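Local coordinates for actin binding protein family protein (PDB 6K2F) that probably binds actin monomers, and likely inhibits actin polymerization by sequestering them, through ADF-homology modules of which this chain is the N-terminal one, at residues F12-M15 and N16-N20; K102-F105 and R106-L109; F126-S129 and G130-F134. All blocks are in the same frame, centred on the assembly; numbering follows the deposited sequence.

Contact 1 of 3, residues F12-M15 and N16-N20; sequences FKDM and NSSGN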
loop_
_atom_site.group_PDB
_atom_site.type_symbol
_atom_site.label_atom_id
_atom_site.label_comp_id
_atom_site.label_asym_id
_atom_site.label_seq_id
_atom_site.Cartn_x
_atom_site.Cartn_y
_atom_site.Cartn_z
ATOM N N PHE A 12 -11.254 7.826 4.214
ATOM C CA PHE A 12 -10.589 7.234 5.392
ATOM C C PHE A 12 -11.232 5.896 5.724
ATOM O O PHE A 12 -10.514 4.890 5.858
ATOM C CB PHE A 12 -10.640 8.152 6.611
ATOM C CG PHE A 12 -9.982 7.494 7.792
ATOM C CD1 PHE A 12 -8.605 7.562 7.944
ATOM C CD2 PHE A 12 -10.724 6.740 8.676
ATOM C CE1 PHE A 12 -8.001 6.930 9.019
ATOM C CE2 PHE A 12 -10.106 6.088 9.729
ATOM C CZ PHE A 12 -8.747 6.187 9.889
ATOM N N LYS A 13 -12.557 5.867 5.863
ATOM C CA LYS A 13 -13.253 4.616 6.247
ATOM C C LYS A 13 -13.012 3.546 5.187
ATOM O O LYS A 13 -12.846 2.395 5.569
ATOM C CB LYS A 13 -14.745 4.869 6.427
ATOM C CG LYS A 13 -15.077 5.647 7.685
ATOM C CD LYS A 13 -16.553 6.013 7.769
ATOM C CE LYS A 13 -17.099 6.173 9.176
ATOM N NZ LYS A 13 -16.062 6.599 10.146
ATOM N N ASP A 14 -13.003 3.933 3.910
ATOM C CA ASP A 14 -12.747 2.998 2.791
ATOM C C ASP A 14 -11.332 2.426 2.919
ATOM O O ASP A 14 -11.181 1.186 2.885
ATOM C CB ASP A 14 -12.974 3.656 1.435
ATOM C CG ASP A 14 -12.900 2.634 0.314
ATOM O OD1 ASP A 14 -13.489 1.554 0.491
ATOM O OD2 ASP A 14 -12.218 2.906 -0.693
ATOM N N MET A 15 -10.325 3.278 3.089
ATOM C CA MET A 15 -8.922 2.815 3.205
ATOM C C MET A 15 -8.745 1.993 4.484
ATOM O O MET A 15 -8.049 0.955 4.445
ATOM C CB MET A 15 -7.954 3.994 3.202
ATOM C CG MET A 15 -6.525 3.544 3.006
ATOM S SD MET A 15 -5.343 4.909 2.810
ATOM C CE MET A 15 -5.899 5.629 1.267
ATOM N N ASN A 16 -9.418 2.379 5.568
ATOM C CA ASN A 16 -9.356 1.671 6.868
ATOM C C ASN A 16 -9.944 0.265 6.714
ATOM O O ASN A 16 -9.335 -0.703 7.183
ATOM C CB ASN A 16 -10.092 2.443 7.962
ATOM C CG ASN A 16 -9.955 1.803 9.323
ATOM O OD1 ASN A 16 -8.843 1.545 9.784
ATOM N ND2 ASN A 16 -11.074 1.505 9.961
ATOM N N SER A 17 -11.114 0.140 6.100
ATOM C CA SER A 17 -11.832 -1.150 6.011
ATOM C C SER A 17 -11.214 -2.046 4.930
ATOM O O SER A 17 -11.357 -3.274 5.064
ATOM C CB SER A 17 -13.302 -0.910 5.785
ATOM O OG SER A 17 -13.522 -0.332 4.504
ATOM N N SER A 18 -10.636 -1.476 3.863
ATOM C CA SER A 18 -10.172 -2.239 2.668
ATOM C C SER A 18 -8.665 -2.457 2.740
ATOM O O SER A 18 -8.174 -3.310 2.008
ATOM C CB SER A 18 -10.565 -1.535 1.403
ATOM O OG SER A 18 -11.951 -1.216 1.411
ATOM N N GLY A 19 -7.949 -1.683 3.566
ATOM C CA GLY A 19 -6.492 -1.824 3.735
ATOM C C GLY A 19 -5.718 -1.523 2.462
ATOM O O GLY A 19 -4.544 -1.894 2.405
ATOM N N ASN A 20 -6.324 -0.832 1.481
ATOM C CA ASN A 20 -5.880 -0.843 0.058
ATOM C C ASN A 20 -5.214 0.484 -0.319
ATOM O O ASN A 20 -5.235 0.866 -1.492
ATOM C CB ASN A 20 -7.015 -1.160 -0.921
ATOM C CG ASN A 20 -8.181 -0.195 -0.841
ATOM O OD1 ASN A 20 -8.222 0.684 0.025
ATOM N ND2 ASN A 20 -9.140 -0.368 -1.734
HETATM O O HOH W 1 -13.667 1.959 8.647
#

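Contact 2 of 3, residues K102-F105 and R106-L109; sequences KARF and RTTL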
loop_
_atom_site.group_PDB
_atom_site.type_symbol
_atom_site.label_atom_id
_atom_site.label_comp_id
_atom_site.label_asym_id
_atom_site.label_seq_id
_atom_site.Cartn_x
_atom_site.Cartn_y
_atom_site.Cartn_z
ATOM N N LYS A 102 -6.078 19.156 15.380
ATOM C CA LYS A 102 -5.534 17.769 15.500
ATOM C C LYS A 102 -6.533 16.868 16.228
ATOM O O LYS A 102 -6.679 15.699 15.835
ATOM C CB LYS A 102 -4.230 17.717 16.304
ATOM C CG LYS A 102 -2.956 18.074 15.562
ATOM C CD LYS A 102 -1.712 17.663 16.339
ATOM C CE LYS A 102 -1.494 18.480 17.598
ATOM N NZ LYS A 102 -0.215 18.128 18.266
ATOM N N ALA A 103 -7.159 17.361 17.294
ATOM C CA ALA A 103 -8.013 16.544 18.191
ATOM C C ALA A 103 -9.262 16.084 17.436
ATOM O O ALA A 103 -9.881 15.092 17.862
ATOM C CB ALA A 103 -8.379 17.313 19.437
ATOM N N ARG A 104 -9.619 16.770 16.346
ATOM C CA ARG A 104 -10.866 16.452 15.609
ATOM C C ARG A 104 -10.732 15.054 14.987
ATOM O O ARG A 104 -11.765 14.413 14.812
ATOM C CB ARG A 104 -11.179 17.517 14.552
ATOM C CG ARG A 104 -12.671 17.680 14.302
ATOM C CD ARG A 104 -13.369 18.431 15.426
ATOM N NE ARG A 104 -12.823 19.776 15.552
ATOM C CZ ARG A 104 -12.080 20.227 16.561
ATOM N NH1 ARG A 104 -11.788 19.445 17.587
ATOM N NH2 ARG A 104 -11.630 21.470 16.548
ATOM N N PHE A 105 -9.527 14.562 14.674
ATOM C CA PHE A 105 -9.373 13.240 14.010
ATOM C C PHE A 105 -9.863 12.139 14.956
ATOM O O PHE A 105 -10.698 11.327 14.530
ATOM C CB PHE A 105 -7.943 13.019 13.515
ATOM C CG PHE A 105 -7.603 13.897 12.335
ATOM C CD1 PHE A 105 -7.983 13.543 11.054
ATOM C CD2 PHE A 105 -6.925 15.095 12.508
ATOM C CE1 PHE A 105 -7.704 14.359 9.969
ATOM C CE2 PHE A 105 -6.641 15.906 11.418
ATOM C CZ PHE A 105 -7.024 15.541 10.156
ATOM N N ARG A 106 -9.380 12.101 16.197
ATOM C CA ARG A 106 -9.742 11.001 17.129
ATOM C C ARG A 106 -11.229 11.120 17.459
ATOM O O ARG A 106 -11.901 10.093 17.549
ATOM C CB ARG A 106 -8.844 11.003 18.371
ATOM C CG ARG A 106 -9.293 11.917 19.502
ATOM C CD ARG A 106 -8.387 11.753 20.710
ATOM N NE ARG A 106 -7.158 12.510 20.514
ATOM C CZ ARG A 106 -7.030 13.815 20.737
ATOM N NH1 ARG A 106 -8.059 14.524 21.176
ATOM N NH2 ARG A 106 -5.870 14.410 20.511
ATOM N N THR A 107 -11.732 12.349 17.626
ATOM C CA THR A 107 -13.134 12.587 18.030
ATOM C C THR A 107 -14.060 12.115 16.900
ATOM O O THR A 107 -15.129 11.557 17.194
ATOM C CB THR A 107 -13.322 14.036 18.494
ATOM O OG1 THR A 107 -13.016 14.888 17.399
ATOM C CG2 THR A 107 -12.440 14.392 19.669
ATOM N N THR A 108 -13.648 12.291 15.650
ATOM C CA THR A 108 -14.487 12.015 14.463
ATOM C C THR A 108 -14.363 10.550 14.056
ATOM O O THR A 108 -15.415 9.920 13.755
ATOM C CB THR A 108 -14.115 12.930 13.296
ATOM O OG1 THR A 108 -14.249 14.277 13.767
ATOM C CG2 THR A 108 -14.995 12.686 12.094
ATOM N N LEU A 109 -13.135 10.039 14.015
ATOM C CA LEU A 109 -12.869 8.714 13.408
ATOM C C LEU A 109 -12.939 7.621 14.474
ATOM O O LEU A 109 -13.224 6.481 14.102
ATOM C CB LEU A 109 -11.528 8.757 12.684
ATOM C CG LEU A 109 -11.490 9.790 11.550
ATOM C CD1 LEU A 109 -10.148 9.822 10.880
ATOM C CD2 LEU A 109 -12.608 9.516 10.542
HETATM O O HOH W 2 -6.832 13.324 16.927
#

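Contact 3 of 3, residues F126-S129 and G130-F134; sequences FGKS and GYEAF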
loop_
_atom_site.group_PDB
_atom_site.type_symbol
_atom_site.label_atom_id
_atom_site.label_comp_id
_atom_site.label_asym_id
_atom_site.label_seq_id
_atom_site.Cartn_x
_atom_site.Cartn_y
_atom_site.Cartn_z
ATOM N N PHE A 126 9.806 13.497 10.061
ATOM C CA PHE A 126 9.007 12.423 9.439
ATOM C C PHE A 126 9.937 11.511 8.658
ATOM O O PHE A 126 11.162 11.518 8.882
ATOM C CB PHE A 126 7.867 13.079 8.657
ATOM C CG PHE A 126 7.007 13.969 9.519
ATOM C CD1 PHE A 126 6.131 13.426 10.445
ATOM C CD2 PHE A 126 7.050 15.352 9.409
ATOM C CE1 PHE A 126 5.345 14.226 11.260
ATOM C CE2 PHE A 126 6.230 16.153 10.201
ATOM C CZ PHE A 126 5.381 15.595 11.127
ATOM N N GLY A 127 9.358 10.714 7.765
ATOM C CA GLY A 127 10.081 9.593 7.163
ATOM C C GLY A 127 10.398 8.516 8.188
ATOM O O GLY A 127 10.023 8.616 9.371
ATOM N N LYS A 128 11.069 7.469 7.749
ATOM C CA LYS A 128 11.429 6.331 8.632
ATOM C C LYS A 128 12.307 6.835 9.790
ATOM O O LYS A 128 12.050 6.453 10.952
ATOM C CB LYS A 128 12.101 5.239 7.792
ATOM C CG LYS A 128 12.502 3.991 8.566
ATOM C CD LYS A 128 13.327 3.019 7.752
ATOM C CE LYS A 128 13.421 1.647 8.390
ATOM N NZ LYS A 128 13.961 1.704 9.770
ATOM N N SER A 129 13.312 7.667 9.505
ATOM C CA SER A 129 14.247 8.211 10.513
ATOM C C SER A 129 13.471 8.989 11.571
ATOM O O SER A 129 13.771 8.823 12.791
ATOM C CB SER A 129 15.291 9.086 9.872
ATOM O OG SER A 129 16.162 8.314 9.065
ATOM N N GLY A 130 12.549 9.844 11.125
ATOM C CA GLY A 130 11.773 10.687 12.040
ATOM C C GLY A 130 10.874 9.843 12.927
ATOM O O GLY A 130 10.737 10.141 14.139
ATOM N N TYR A 131 10.306 8.776 12.369
ATOM C CA TYR A 131 9.410 7.872 13.132
ATOM C C TYR A 131 10.210 7.151 14.217
ATOM O O TYR A 131 9.751 7.038 15.372
ATOM C CB TYR A 131 8.750 6.871 12.183
ATOM C CG TYR A 131 7.730 5.992 12.851
ATOM C CD1 TYR A 131 6.660 6.554 13.524
ATOM C CD2 TYR A 131 7.871 4.619 12.865
ATOM C CE1 TYR A 131 5.731 5.758 14.175
ATOM C CE2 TYR A 131 6.946 3.809 13.504
ATOM C CZ TYR A 131 5.879 4.383 14.164
ATOM O OH TYR A 131 4.953 3.591 14.775
ATOM N N GLU A 132 11.378 6.625 13.851
ATOM C CA GLU A 132 12.246 5.901 14.822
ATOM C C GLU A 132 12.647 6.871 15.942
ATOM O O GLU A 132 12.628 6.471 17.103
ATOM C CB GLU A 132 13.425 5.279 14.084
ATOM C CG GLU A 132 13.010 4.152 13.140
ATOM C CD GLU A 132 12.400 2.910 13.786
ATOM O OE1 GLU A 132 12.558 2.736 15.017
ATOM O OE2 GLU A 132 11.765 2.107 13.054
ATOM N N ALA A 133 12.933 8.131 15.613
ATOM C CA ALA A 133 13.316 9.152 16.615
ATOM C C ALA A 133 12.139 9.421 17.551
ATOM O O ALA A 133 12.363 9.542 18.764
ATOM C CB ALA A 133 13.775 10.417 15.932
ATOM N N PHE A 134 10.932 9.513 17.002
ATOM C CA PHE A 134 9.695 9.704 17.806
ATOM C C PHE A 134 9.553 8.537 18.785
ATOM O O PHE A 134 9.296 8.772 19.988
ATOM C CB PHE A 134 8.450 9.806 16.927
ATOM C CG PHE A 134 7.164 9.695 17.713
ATOM C CD1 PHE A 134 6.647 10.783 18.402
ATOM C CD2 PHE A 134 6.501 8.489 17.819
ATOM C CE1 PHE A 134 5.476 10.668 19.133
ATOM C CE2 PHE A 134 5.336 8.364 18.565
ATOM C CZ PHE A 134 4.820 9.459 19.215
#

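Contact 1 of 3, residues F12-M15 and N16-N20
Ser18 turns back on Asp14 at the C-terminal end of helix 6-18 and grips its carbonyl oxygen twice. Its OG gives a hydrogen bond of 2.9 Å to Asp14 O, and its N gives a second of the same length to that oxygen; the two donors approach from opposite faces of the carbonyl plane. The hydroxyl reaches back because OG stands beside the backbone N, anti to the carbonyl carbon (chi1 -51°). Ser17 OG lies between two acceptors, 3.0 Å from Lys13 O and 3.2 Å from Asp14 O. One residue on from Ser18, Gly19 leaves the helix with positive phi (64°), while its N still bonds Met15 O at 2.8 Å.

On the inner side Asn16 CB packs obliquely on Phe12 CE2 at 4.1 Å, its amide only 13° from parallel to the ring. A water links Asn16 ND2 to Lys13 O. In the second shell Asn16 OD1 accepts from Tyr78 N and Trp80 NE1, and ND2 pairs with Thr75 OG1, tying the helix to strand 77-85 of the ADF-homology fold. Ser17 and Ser18 also pack against Val92 and Lys95 of the second subunit. The Ser18 hydroxyl thus supplements the main-chain bonds of the last helical turn, while the buried Asn16 amide has both its polar atoms satisfied.

Contact 2 of 3, residues K102-F105 and R106-L109
Arg106 folds back over Ala103 because its CG sits between the backbone N and the carbonyl carbon (chi1 86°) and the chain bends again at chi3. One face of its guanidinium then covers Ala103 CA, and Arg106 NH1 comes 3.3 Å from Ala103 CB. Thr108 takes another torsion, OG1 beside the backbone N and anti to the carbonyl carbon (chi1 -57°), which turns the hydroxyl back toward the carbonyl of Arg104, one turn earlier. Thr108 OG1 donates to Arg104 O at 2.7 Å, and Thr108 N bonds the same oxygen at 3.0 Å from the opposite face of the carbonyl. Thr107 OG1 lies 2.9 Å from Arg104 O and 3.2 Å from Ala103 O.

These residues form helix 103-109, which lies against the mixed sheet of the ADF-homology fold. It follows helix 92-101 after a one-residue break, and the two together probably correspond to the long, kinked helix that contacts actin in ADF/cofilin proteins. Phe105 faces the sheet, meeting the Tyr63 ring edge-to-face and touching Leu65, Leu82 and Phe114. Leu109 CD1 lies near the plane of the Phe105 ring, at its edge, 4.3 Å from Phe105 CD1. The backbone bond from Leu109 N to Phe105 O, 2.8 Å long, holds the two a turn apart.

At the start of the helix a water accepts from Arg106 N and donates to Lys102 O, 2.6 Å away. The same water lies over a face of the Arg106 guanidinium, whose NH2 forms a salt bridge with Glu117; Arg104 NE bonds Ile2 O.

Contact 3 of 3, residues F126-S129 and G130-F134
Gly130 meets the carbonyl of Phe126 in the first turn of helix 127-137, the C-terminal helix of this ADF-homology domain. Its N makes a weak hydrogen bond to Phe126 O, 3.1 Å long, and its CA makes a CH...O contact with the same oxygen at 3.3 Å. Gly127, with phi of 67°, makes the bend by which the chain passes from Phe126 into the helix.

Tyr131 N bonds Gly127 O at 3.0 Å. The Tyr131 CG lies anti to the backbone N (chi1 -175°), and the ring leads away from the first turn to pack on Leu81, Tyr116, Ile118 and Leu49, joining the helix to strands 77-85 and 114-120 and to helix 45-49. Phe126 reaches the same two strands through Leu83, Tyr85 and Ile118.

Glu132 N follows with a nearly straight bond, 165° at the hydrogen, to Lys128 O. The side chains of Lys128 and Glu132 cross at an angle: Lys128 is extended until it bends at chi4, Glu132 is bent at chi2, and Lys128 NZ and Glu132 OE2 form a long salt bridge of 4.0 Å. The backbone N of Lys128 is hydrogen-bonded to Asp50 OD1, a residue just beyond helix 45-49. Ala133 N bonds Ser129 O, and Ala133 CB lies 3.5 Å from Ser129 O. Phe134 turns its ring edge-to-face with Tyr116, and Phe134 N bonds Gly130 O at 2.9 Å.

Each contact lies on a different helix packed against one mixed sheet: the C-terminal end of 6-18, helix 103-109, and the beginning of 127-137. Contacts 1 and 2 have centres about 17 Å apart and touch directly: Phe12 CD2 meets Leu109 CD1 at 3.8 Å, so helices 6-18 and 103-109 pack on each other there. Contact 3 is set apart, its centre about 24 Å from that of contact 1 and about 23 Å from that of contact 2, which lies on the opposite side of the chain's centre. Strands 77-85 and 114-120 connect contacts 2 and 3, with Phe105 on Leu82 and Tyr131 on Leu81. Only contact 1 is met by the second subunit.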